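Local coordinates for SusD superfamily protein (Bacteroides thetaiotaomicron, PDB 3MCX), which is of unknown function but, as a SusD-family outer-membrane protein, probably binds glycans at the cell surface for uptake, and also binds zinc ions, at residues D296-R309 with I406-G418. Sequence-based numbering, arbitrary orientation.
Sequences DFLNLLNEDPKDVR and ILKERRKELVGEG
Lys408 opens the contact by laying its extended chain along CD1 of Leu300 and ending on Glu303, whose OE1 takes NZ of Lys408 at 2.9 Å on the syn side; a long lysine suits this partly exposed place, greasy along its stem and charged at its end. The next residue, Glu409, first heads away, but with CG anti to the backbone N (chi1 -161°) and a bend at chi2 it curls back to Arg309. OE2 of Glu409 receives NH1 and NH2 of Arg309 end-on, at 3.0 and 2.8 Å, from one face of the carboxylate, while OE1 turns to Arg405. Arg411 sets its guanidinium flat against Leu300, whose CD2 lies 3.7 Å above the plane, and gives NE to Asp55. Lys412 is the pivot: its CB sits over the centre of the Arg309 guanidinium, CG meets CD1 of Leu301, and NZ donates to two waters, one donating on to Leu301 O and Asp307 OD2, the other to Glu303 OE1. Glu413 OE1 adds a bond from Arg309 NH1 (2.8 Å) and also pairs with Arg388; its OE2 goes to Tyr244 and Arg355. Asp307 grips the same guanidinium side-on through NE and NH2, fixing its rotation, and its OD1 also accepts Arg309 N, closing an Asx turn. Arginine suits this place because its flat, many-donor head serves three carboxylates at once. An alanine here would probably leave Asp307 without its arginine mate and rob Glu409 and Glu413 of one basic partner each. Farther on, Val415 lays CG2 over one face of Phe297, a CH-pi contact 4.2 Å from the ring centroid. At the centre, beside these apolar contacts, is a salt-bridge network of Asp307, Arg309, Glu409 and Glu413, by which helix 403-414 of the SusD fold holds the loop that follows helix 295-301.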
ATOM      1  N   ASP A 296       2.766 -13.276 -16.084  1.00  6.24           N
ATOM      2  CA  ASP A 296       3.489 -12.003 -16.325  1.00  6.94           C
ATOM      3  C   ASP A 296       4.576 -11.818 -15.285  1.00  7.04           C
ATOM      4  O   ASP A 296       5.690 -11.460 -15.631  1.00  6.86           O
ATOM      5  CB  ASP A 296       2.557 -10.780 -16.314  1.00  7.22           C
ATOM      6  CG  ASP A 296       1.282 -10.970 -17.111  1.00  8.73           C
ATOM      7  OD1 ASP A 296       0.401 -11.786 -16.727  1.00  8.31           O
ATOM      8  OD2 ASP A 296       1.150 -10.267 -18.130  1.00 10.31           O
ATOM      9  N   PHE A 297       4.259 -12.027 -14.005  1.00  6.65           N
ATOM     10  CA  PHE A 297       5.235 -11.858 -12.960  1.00  6.10           C
ATOM     11  C   PHE A 297       6.353 -12.890 -13.033  1.00  7.19           C
ATOM     12  O   PHE A 297       7.528 -12.551 -12.940  1.00  6.94           O
ATOM     13  CB  PHE A 297       4.583 -11.942 -11.571  1.00  6.42           C
ATOM     14  CG  PHE A 297       5.582 -11.698 -10.474  1.00  6.88           C
ATOM     15  CD1 PHE A 297       6.107 -10.429 -10.294  1.00  8.48           C
ATOM     16  CD2 PHE A 297       6.083 -12.749  -9.710  1.00  8.02           C
ATOM     17  CE1 PHE A 297       7.082 -10.187  -9.330  1.00  8.29           C
ATOM     18  CE2 PHE A 297       7.049 -12.525  -8.774  1.00  8.50           C
ATOM     19  CZ  PHE A 297       7.556 -11.238  -8.583  1.00  8.20           C
ATOM     20  N   LEU A 298       6.001 -14.160 -13.182  1.00  6.55           N
ATOM     21  CA  LEU A 298       7.038 -15.202 -13.238  1.00  6.30           C
ATOM     22  C   LEU A 298       7.952 -14.970 -14.422  1.00  6.32           C
ATOM     23  O   LEU A 298       9.164 -15.138 -14.328  1.00  7.02           O
ATOM     24  CB  LEU A 298       6.431 -16.622 -13.238  1.00  6.06           C
ATOM     25  CG  LEU A 298       5.719 -17.015 -11.921  1.00  6.26           C
ATOM     26  CD1 LEU A 298       5.283 -18.493 -12.003  1.00  8.00           C
ATOM     27  CD2 LEU A 298       6.595 -16.755 -10.683  1.00  8.93           C
ATOM     28  N   ASN A 299       7.380 -14.590 -15.558  1.00  6.95           N
ATOM     29  CA  ASN A 299       8.227 -14.327 -16.742  1.00  6.36           C
ATOM     30  C   ASN A 299       9.192 -13.179 -16.433  1.00  6.44           C
ATOM     31  O   ASN A 299      10.375 -13.231 -16.801  1.00  6.25           O
ATOM     32  CB  ASN A 299       7.372 -13.986 -17.968  1.00  7.45           C
ATOM     33  CG  ASN A 299       6.759 -15.215 -18.643  1.00  7.96           C
ATOM     34  OD1 ASN A 299       7.082 -16.365 -18.333  1.00 11.24           O
ATOM     35  ND2 ASN A 299       5.842 -14.954 -19.563  1.00 12.31           N
ATOM     36  N   LEU A 300       8.706 -12.119 -15.793  1.00  6.00           N
ATOM     37  CA  LEU A 300       9.563 -10.969 -15.444  1.00  6.07           C
ATOM     38  C   LEU A 300      10.685 -11.409 -14.517  1.00  6.88           C
ATOM     39  O   LEU A 300      11.846 -11.091 -14.728  1.00  6.30           O
ATOM     40  CB  LEU A 300       8.741  -9.881 -14.771  1.00  7.10           C
ATOM     41  CG  LEU A 300       9.532  -8.696 -14.226  1.00  7.24           C
ATOM     42  CD1 LEU A 300      10.224  -7.902 -15.324  1.00  9.58           C
ATOM     43  CD2 LEU A 300       8.611  -7.775 -13.434  1.00  9.26           C
ATOM     44  N   LEU A 301      10.339 -12.135 -13.456  1.00  6.52           N
ATOM     45  CA  LEU A 301      11.372 -12.577 -12.493  1.00  6.71           C
ATOM     46  C   LEU A 301      12.378 -13.544 -13.121  1.00  7.28           C
ATOM     47  O   LEU A 301      13.573 -13.503 -12.815  1.00  6.67           O
ATOM     48  CB  LEU A 301      10.711 -13.221 -11.273  1.00  7.50           C
ATOM     49  CG  LEU A 301      11.523 -13.211  -9.978  1.00  9.08           C
ATOM     50  CD1 LEU A 301      11.828 -11.784  -9.459  1.00 10.93           C
ATOM     51  CD2 LEU A 301      10.741 -13.984  -8.914  1.00 10.31           C
ATOM     52  N   ASN A 302      11.913 -14.367 -14.054  1.00  6.93           N
ATOM     53  CA  ASN A 302      12.763 -15.305 -14.753  1.00  6.77           C
ATOM     54  C   ASN A 302      13.721 -14.654 -15.766  1.00  6.81           C
ATOM     55  O   ASN A 302      14.579 -15.341 -16.327  1.00  6.69           O
ATOM     56  CB  ASN A 302      11.922 -16.417 -15.420  1.00  7.18           C
ATOM     57  CG  ASN A 302      11.396 -17.431 -14.408  1.00 10.07           C
ATOM     58  OD1 ASN A 302      12.023 -17.658 -13.379  1.00 14.23           O
ATOM     59  ND2 ASN A 302      10.239 -18.053 -14.700  1.00 16.06           N
ATOM     60  N   GLU A 303      13.584 -13.338 -15.990  1.00  6.21           N
ATOM     61  CA  GLU A 303      14.561 -12.628 -16.831  1.00  6.51           C
ATOM     62  C   GLU A 303      15.955 -12.665 -16.182  1.00  6.99           C
ATOM     63  O   GLU A 303      16.959 -12.506 -16.876  1.00  8.43           O
ATOM     64  CB  GLU A 303      14.139 -11.178 -17.146  1.00  6.46           C
ATOM     65  CG  GLU A 303      12.882 -11.116 -17.983  1.00  6.62           C
ATOM     66  CD  GLU A 303      12.375  -9.718 -18.262  1.00 10.35           C
ATOM     67  OE1 GLU A 303      13.067  -8.726 -17.967  1.00 10.77           O
ATOM     68  OE2 GLU A 303      11.240  -9.601 -18.780  1.00 14.26           O
ATOM     69  N   ASP A 304      16.003 -12.859 -14.866  1.00  6.67           N
ATOM     70  CA  ASP A 304      17.286 -13.026 -14.170  1.00  6.34           C
ATOM     71  C   ASP A 304      17.225 -14.242 -13.244  1.00  6.27           C
ATOM     72  O   ASP A 304      16.653 -14.157 -12.159  1.00  6.14           O
ATOM     73  CB  ASP A 304      17.675 -11.739 -13.397  1.00  6.34           C
ATOM     74  CG  ASP A 304      18.994 -11.880 -12.645  1.00  6.09           C
ATOM     75  OD1 ASP A 304      19.672 -12.920 -12.810  1.00  6.83           O
ATOM     76  OD2 ASP A 304      19.327 -10.949 -11.870  1.00  8.12           O
ATOM     77  N   PRO A 305      17.801 -15.375 -13.671  1.00  7.49           N
ATOM     78  CA  PRO A 305      17.777 -16.572 -12.819  1.00  8.05           C
ATOM     79  C   PRO A 305      18.559 -16.466 -11.508  1.00  8.52           C
ATOM     80  O   PRO A 305      18.330 -17.301 -10.620  1.00  8.85           O
ATOM     81  CB  PRO A 305      18.379 -17.673 -13.701  1.00  8.73           C
ATOM     82  CG  PRO A 305      18.554 -17.106 -15.027  1.00 11.22           C
ATOM     83  CD  PRO A 305      18.342 -15.648 -15.014  1.00  8.08           C
ATOM     84  N   LYS A 306      19.434 -15.454 -11.372  1.00  7.84           N
ATOM     85  CA  LYS A 306      20.250 -15.271 -10.159  1.00  8.70           C
ATOM     86  C   LYS A 306      19.560 -14.383  -9.111  1.00  7.93           C
ATOM     87  O   LYS A 306      20.133 -14.083  -8.058  1.00  7.66           O
ATOM     88  CB  LYS A 306      21.600 -14.617 -10.525  1.00  8.19           C
ATOM     89  CG  LYS A 306      22.408 -15.358 -11.596  1.00 11.45           C
ATOM     90  CD  LYS A 306      22.732 -16.738 -11.184  1.00 14.52           C
ATOM     91  CE  LYS A 306      23.729 -17.348 -12.171  1.00 16.75           C
ATOM     92  NZ  LYS A 306      24.053 -18.754 -11.826  1.00 19.36           N
ATOM     93  N   ASP A 307      18.347 -13.941  -9.408  1.00  6.90           N
ATOM     94  CA  ASP A 307      17.611 -13.036  -8.555  1.00  6.35           C
ATOM     95  C   ASP A 307      17.214 -13.760  -7.240  1.00  6.67           C
ATOM     96  O   ASP A 307      16.576 -14.813  -7.260  1.00  7.27           O
ATOM     97  CB  ASP A 307      16.379 -12.547  -9.305  1.00  6.26           C
ATOM     98  CG  ASP A 307      15.744 -11.346  -8.673  1.00  8.07           C
ATOM     99  OD1 ASP A 307      15.518 -11.309  -7.427  1.00  6.67           O
ATOM    100  OD2 ASP A 307      15.379 -10.405  -9.431  1.00  7.35           O
ATOM    101  N   VAL A 308      17.583 -13.190  -6.100  1.00  6.44           N
ATOM    102  CA  VAL A 308      17.224 -13.797  -4.808  1.00  6.09           C
ATOM    103  C   VAL A 308      15.707 -13.886  -4.608  1.00  6.78           C
ATOM    104  O   VAL A 308      15.250 -14.753  -3.865  1.00  7.73           O
ATOM    105  CB  VAL A 308      17.857 -13.008  -3.635  1.00  5.92           C
ATOM    106  CG1 VAL A 308      17.220 -11.655  -3.442  1.00  6.93           C
ATOM    107  CG2 VAL A 308      17.846 -13.861  -2.309  1.00  6.77           C
ATOM    108  N   ARG A 309      14.925 -13.028  -5.265  1.00  6.40           N
ATOM    109  CA  ARG A 309      13.469 -12.983  -5.057  1.00  6.58           C
ATOM    110  C   ARG A 309      12.740 -14.235  -5.586  1.00  6.81           C
ATOM    111  O   ARG A 309      11.569 -14.441  -5.252  1.00  6.88           O
ATOM    112  CB  ARG A 309      12.919 -11.664  -5.623  1.00  6.87           C
ATOM    113  CG  ARG A 309      13.391 -10.499  -4.777  1.00  6.81           C
ATOM    114  CD  ARG A 309      13.274  -9.146  -5.444  1.00  6.27           C
ATOM    115  NE  ARG A 309      14.170  -9.014  -6.590  1.00  6.48           N
ATOM    116  CZ  ARG A 309      14.542  -7.858  -7.123  1.00  6.14           C
ATOM    117  NH1 ARG A 309      14.162  -6.698  -6.590  1.00  7.13           N
ATOM    118  NH2 ARG A 309      15.286  -7.853  -8.204  1.00  6.02           N
ATOM    119  N   ILE A 406      13.478   0.883 -13.986  1.00  5.88           N
ATOM    120  CA  ILE A 406      13.062   1.157 -12.630  1.00  6.10           C
ATOM    121  C   ILE A 406      11.735   0.459 -12.304  1.00  6.59           C
ATOM    122  O   ILE A 406      11.569  -0.172 -11.247  1.00  6.61           O
ATOM    123  CB  ILE A 406      12.896   2.671 -12.377  1.00  6.48           C
ATOM    124  CG1 ILE A 406      14.230   3.404 -12.551  1.00  6.69           C
ATOM    125  CG2 ILE A 406      12.344   2.902 -10.974  1.00  7.63           C
ATOM    126  CD1 ILE A 406      14.041   4.943 -12.557  1.00  7.19           C
ATOM    127  N   LEU A 407      10.781   0.581 -13.223  1.00  6.74           N
ATOM    128  CA  LEU A 407       9.460   0.006 -13.004  1.00  6.90           C
ATOM    129  C   LEU A 407       9.493  -1.526 -12.936  1.00  6.51           C
ATOM    130  O   LEU A 407       8.767  -2.108 -12.125  1.00  6.62           O
ATOM    131  CB  LEU A 407       8.475   0.540 -14.070  1.00  6.28           C
ATOM    132  CG  LEU A 407       8.247   2.062 -14.003  1.00  7.21           C
ATOM    133  CD1 LEU A 407       7.123   2.446 -15.020  1.00  8.70           C
ATOM    134  CD2 LEU A 407       7.860   2.576 -12.618  1.00  8.72           C
ATOM    135  N   LYS A 408      10.321  -2.156 -13.784  1.00  6.88           N
ATOM    136  CA  LYS A 408      10.596  -3.590 -13.628  1.00  6.80           C
ATOM    137  C   LYS A 408      11.147  -3.931 -12.251  1.00  6.89           C
ATOM    138  O   LYS A 408      10.685  -4.881 -11.620  1.00  6.79           O
ATOM    139  CB  LYS A 408      11.567  -4.100 -14.683  1.00  7.05           C
ATOM    140  CG  LYS A 408      10.983  -4.273 -16.089  1.00  8.70           C
ATOM    141  CD  LYS A 408      11.985  -4.957 -17.013  1.00 11.55           C
ATOM    142  CE  LYS A 408      11.424  -5.371 -18.360  1.00 13.32           C
ATOM    143  NZ  LYS A 408      12.407  -6.186 -19.163  1.00 11.58           N
ATOM    144  N   GLU A 409      12.119  -3.179 -11.763  1.00  6.26           N
ATOM    145  CA  GLU A 409      12.684  -3.465 -10.453  1.00  6.90           C
ATOM    146  C   GLU A 409      11.650  -3.309  -9.361  1.00  7.46           C
ATOM    147  O   GLU A 409      11.604  -4.122  -8.414  1.00  7.21           O
ATOM    148  CB  GLU A 409      13.893  -2.562 -10.182  1.00  6.51           C
ATOM    149  CG  GLU A 409      14.804  -3.094  -9.087  1.00  7.62           C
ATOM    150  CD  GLU A 409      15.412  -4.424  -9.426  1.00  7.93           C
ATOM    151  OE1 GLU A 409      15.540  -4.779 -10.616  1.00  8.08           O
ATOM    152  OE2 GLU A 409      15.801  -5.115  -8.464  1.00  8.69           O
ATOM    153  N   ARG A 410      10.799  -2.286  -9.458  1.00  7.10           N
ATOM    154  CA  ARG A 410       9.729  -2.107  -8.482  1.00  7.30           C
ATOM    155  C   ARG A 410       8.758  -3.270  -8.462  1.00  7.44           C
ATOM    156  O   ARG A 410       8.306  -3.699  -7.394  1.00  7.30           O
ATOM    157  CB  ARG A 410       8.941  -0.816  -8.740  1.00  7.89           C
ATOM    158  CG  ARG A 410       9.737   0.490  -8.491  1.00  8.23           C
ATOM    159  CD  ARG A 410       8.889   1.748  -8.792  1.00  8.54           C
ATOM    160  NE  ARG A 410       7.756   1.808  -7.887  1.00  9.37           N
ATOM    161  CZ  ARG A 410       7.726   2.392  -6.691  1.00 12.07           C
ATOM    162  NH1 ARG A 410       8.730   3.139  -6.247  1.00 15.14           N
ATOM    163  NH2 ARG A 410       6.650   2.275  -5.979  1.00 12.91           N
ATOM    164  N   ARG A 411       8.408  -3.779  -9.639  1.00  7.19           N
ATOM    165  CA  ARG A 411       7.501  -4.931  -9.724  1.00  7.76           C
ATOM    166  C   ARG A 411       8.129  -6.146  -9.019  1.00  7.52           C
ATOM    167  O   ARG A 411       7.444  -6.883  -8.295  1.00  7.39           O
ATOM    168  CB  ARG A 411       7.141  -5.260 -11.175  1.00  7.79           C
ATOM    169  CG  ARG A 411       6.120  -4.256 -11.727  1.00  8.64           C
ATOM    170  CD  ARG A 411       6.026  -4.409 -13.216  1.00  7.95           C
ATOM    171  NE  ARG A 411       5.485  -5.706 -13.606  1.00  7.98           N
ATOM    172  CZ  ARG A 411       5.533  -6.197 -14.842  1.00  9.83           C
ATOM    173  NH1 ARG A 411       6.115  -5.507 -15.837  1.00 10.88           N
ATOM    174  NH2 ARG A 411       4.999  -7.397 -15.105  1.00 10.22           N
ATOM    175  N   LYS A 412       9.419  -6.358  -9.233  1.00  6.70           N
ATOM    176  CA  LYS A 412      10.108  -7.492  -8.610  1.00  6.88           C
ATOM    177  C   LYS A 412      10.194  -7.295  -7.071  1.00  7.83           C
ATOM    178  O   LYS A 412       9.966  -8.215  -6.306  1.00  7.01           O
ATOM    179  CB  LYS A 412      11.512  -7.662  -9.164  1.00  6.97           C
ATOM    180  CG  LYS A 412      11.574  -8.090 -10.632  1.00  7.61           C
ATOM    181  CD  LYS A 412      12.998  -8.110 -11.149  1.00  7.62           C
ATOM    182  CE  LYS A 412      13.063  -8.290 -12.652  1.00  7.50           C
ATOM    183  NZ  LYS A 412      14.466  -8.529 -13.127  1.00  7.75           N
ATOM    184  N   GLU A 413      10.530  -6.093  -6.628  1.00  7.69           N
ATOM    185  CA  GLU A 413      10.822  -5.822  -5.238  1.00  7.34           C
ATOM    186  C   GLU A 413       9.575  -5.704  -4.387  1.00  7.89           C
ATOM    187  O   GLU A 413       9.570  -6.141  -3.246  1.00  8.31           O
ATOM    188  CB  GLU A 413      11.657  -4.531  -5.102  1.00  6.78           C
ATOM    189  CG  GLU A 413      12.139  -4.264  -3.670  1.00  7.07           C
ATOM    190  CD  GLU A 413      12.951  -5.433  -3.105  1.00  7.88           C
ATOM    191  OE1 GLU A 413      13.778  -5.982  -3.860  1.00  6.95           O
ATOM    192  OE2 GLU A 413      12.778  -5.801  -1.909  1.00  8.50           O
ATOM    193  N   LEU A 414       8.528  -5.093  -4.927  1.00  7.76           N
ATOM    194  CA  LEU A 414       7.378  -4.662  -4.125  1.00  7.92           C
ATOM    195  C   LEU A 414       6.114  -5.476  -4.376  1.00  8.05           C
ATOM    196  O   LEU A 414       5.043  -5.138  -3.893  1.00  7.51           O
ATOM    197  CB  LEU A 414       7.101  -3.175  -4.380  1.00  8.14           C
ATOM    198  CG  LEU A 414       8.277  -2.238  -4.026  1.00  8.19           C
ATOM    199  CD1 LEU A 414       7.982  -0.795  -4.413  1.00  9.54           C
ATOM    200  CD2 LEU A 414       8.599  -2.335  -2.531  1.00 10.27           C
ATOM    201  N   VAL A 415       6.263  -6.584  -5.100  1.00  7.81           N
ATOM    202  CA  VAL A 415       5.128  -7.483  -5.327  1.00  7.24           C
ATOM    203  C   VAL A 415       4.479  -7.855  -3.988  1.00  7.33           C
ATOM    204  O   VAL A 415       5.151  -8.210  -3.044  1.00  7.82           O
ATOM    205  CB  VAL A 415       5.561  -8.761  -6.102  1.00  7.26           C
ATOM    206  CG1 VAL A 415       6.578  -9.622  -5.302  1.00  6.70           C
ATOM    207  CG2 VAL A 415       4.322  -9.579  -6.504  1.00  8.02           C
ATOM    208  N   GLY A 416       3.171  -7.724  -3.894  1.00  6.80           N
ATOM    209  CA  GLY A 416       2.474  -8.093  -2.656  1.00  7.47           C
ATOM    210  C   GLY A 416       2.377  -6.985  -1.621  1.00  7.79           C
ATOM    211  O   GLY A 416       1.721  -7.154  -0.606  1.00  8.83           O
ATOM    212  N   GLU A 417       2.962  -5.827  -1.896  1.00  7.30           N
ATOM    213  CA  GLU A 417       3.049  -4.746  -0.922  1.00  8.12           C
ATOM    214  C   GLU A 417       2.181  -3.519  -1.254  1.00  8.77           C
ATOM    215  O   GLU A 417       2.285  -2.464  -0.597  1.00 10.95           O
ATOM    216  CB  GLU A 417       4.526  -4.404  -0.652  1.00  8.17           C
ATOM    217  CG  GLU A 417       5.262  -5.579  -0.007  1.00  8.08           C
ATOM    218  CD  GLU A 417       6.743  -5.320   0.181  1.00  9.12           C
ATOM    219  OE1 GLU A 417       7.120  -4.657   1.162  1.00 10.58           O
ATOM    220  OE2 GLU A 417       7.503  -5.753  -0.688  1.00  8.93           O
ATOM    221  N   GLY A 418       1.266  -3.702  -2.186  1.00  8.30           N
ATOM    222  CA  GLY A 418       0.160  -2.770  -2.349  1.00  7.67           C
ATOM    223  C   GLY A 418       0.389  -1.527  -3.172  1.00  8.29           C
ATOM    224  O   GLY A 418      -0.476  -0.672  -3.193  1.00  8.50           O
TER
HETATM  225  O   HOH W   1      14.644 -11.045 -11.983  1.00  7.16           O
HETATM  226  O   HOH W   2      14.544  -7.859 -15.825  1.00 10.81           O
HETATM  227  O   HOH W   3       9.853  -7.776 -19.902  1.00 25.95           O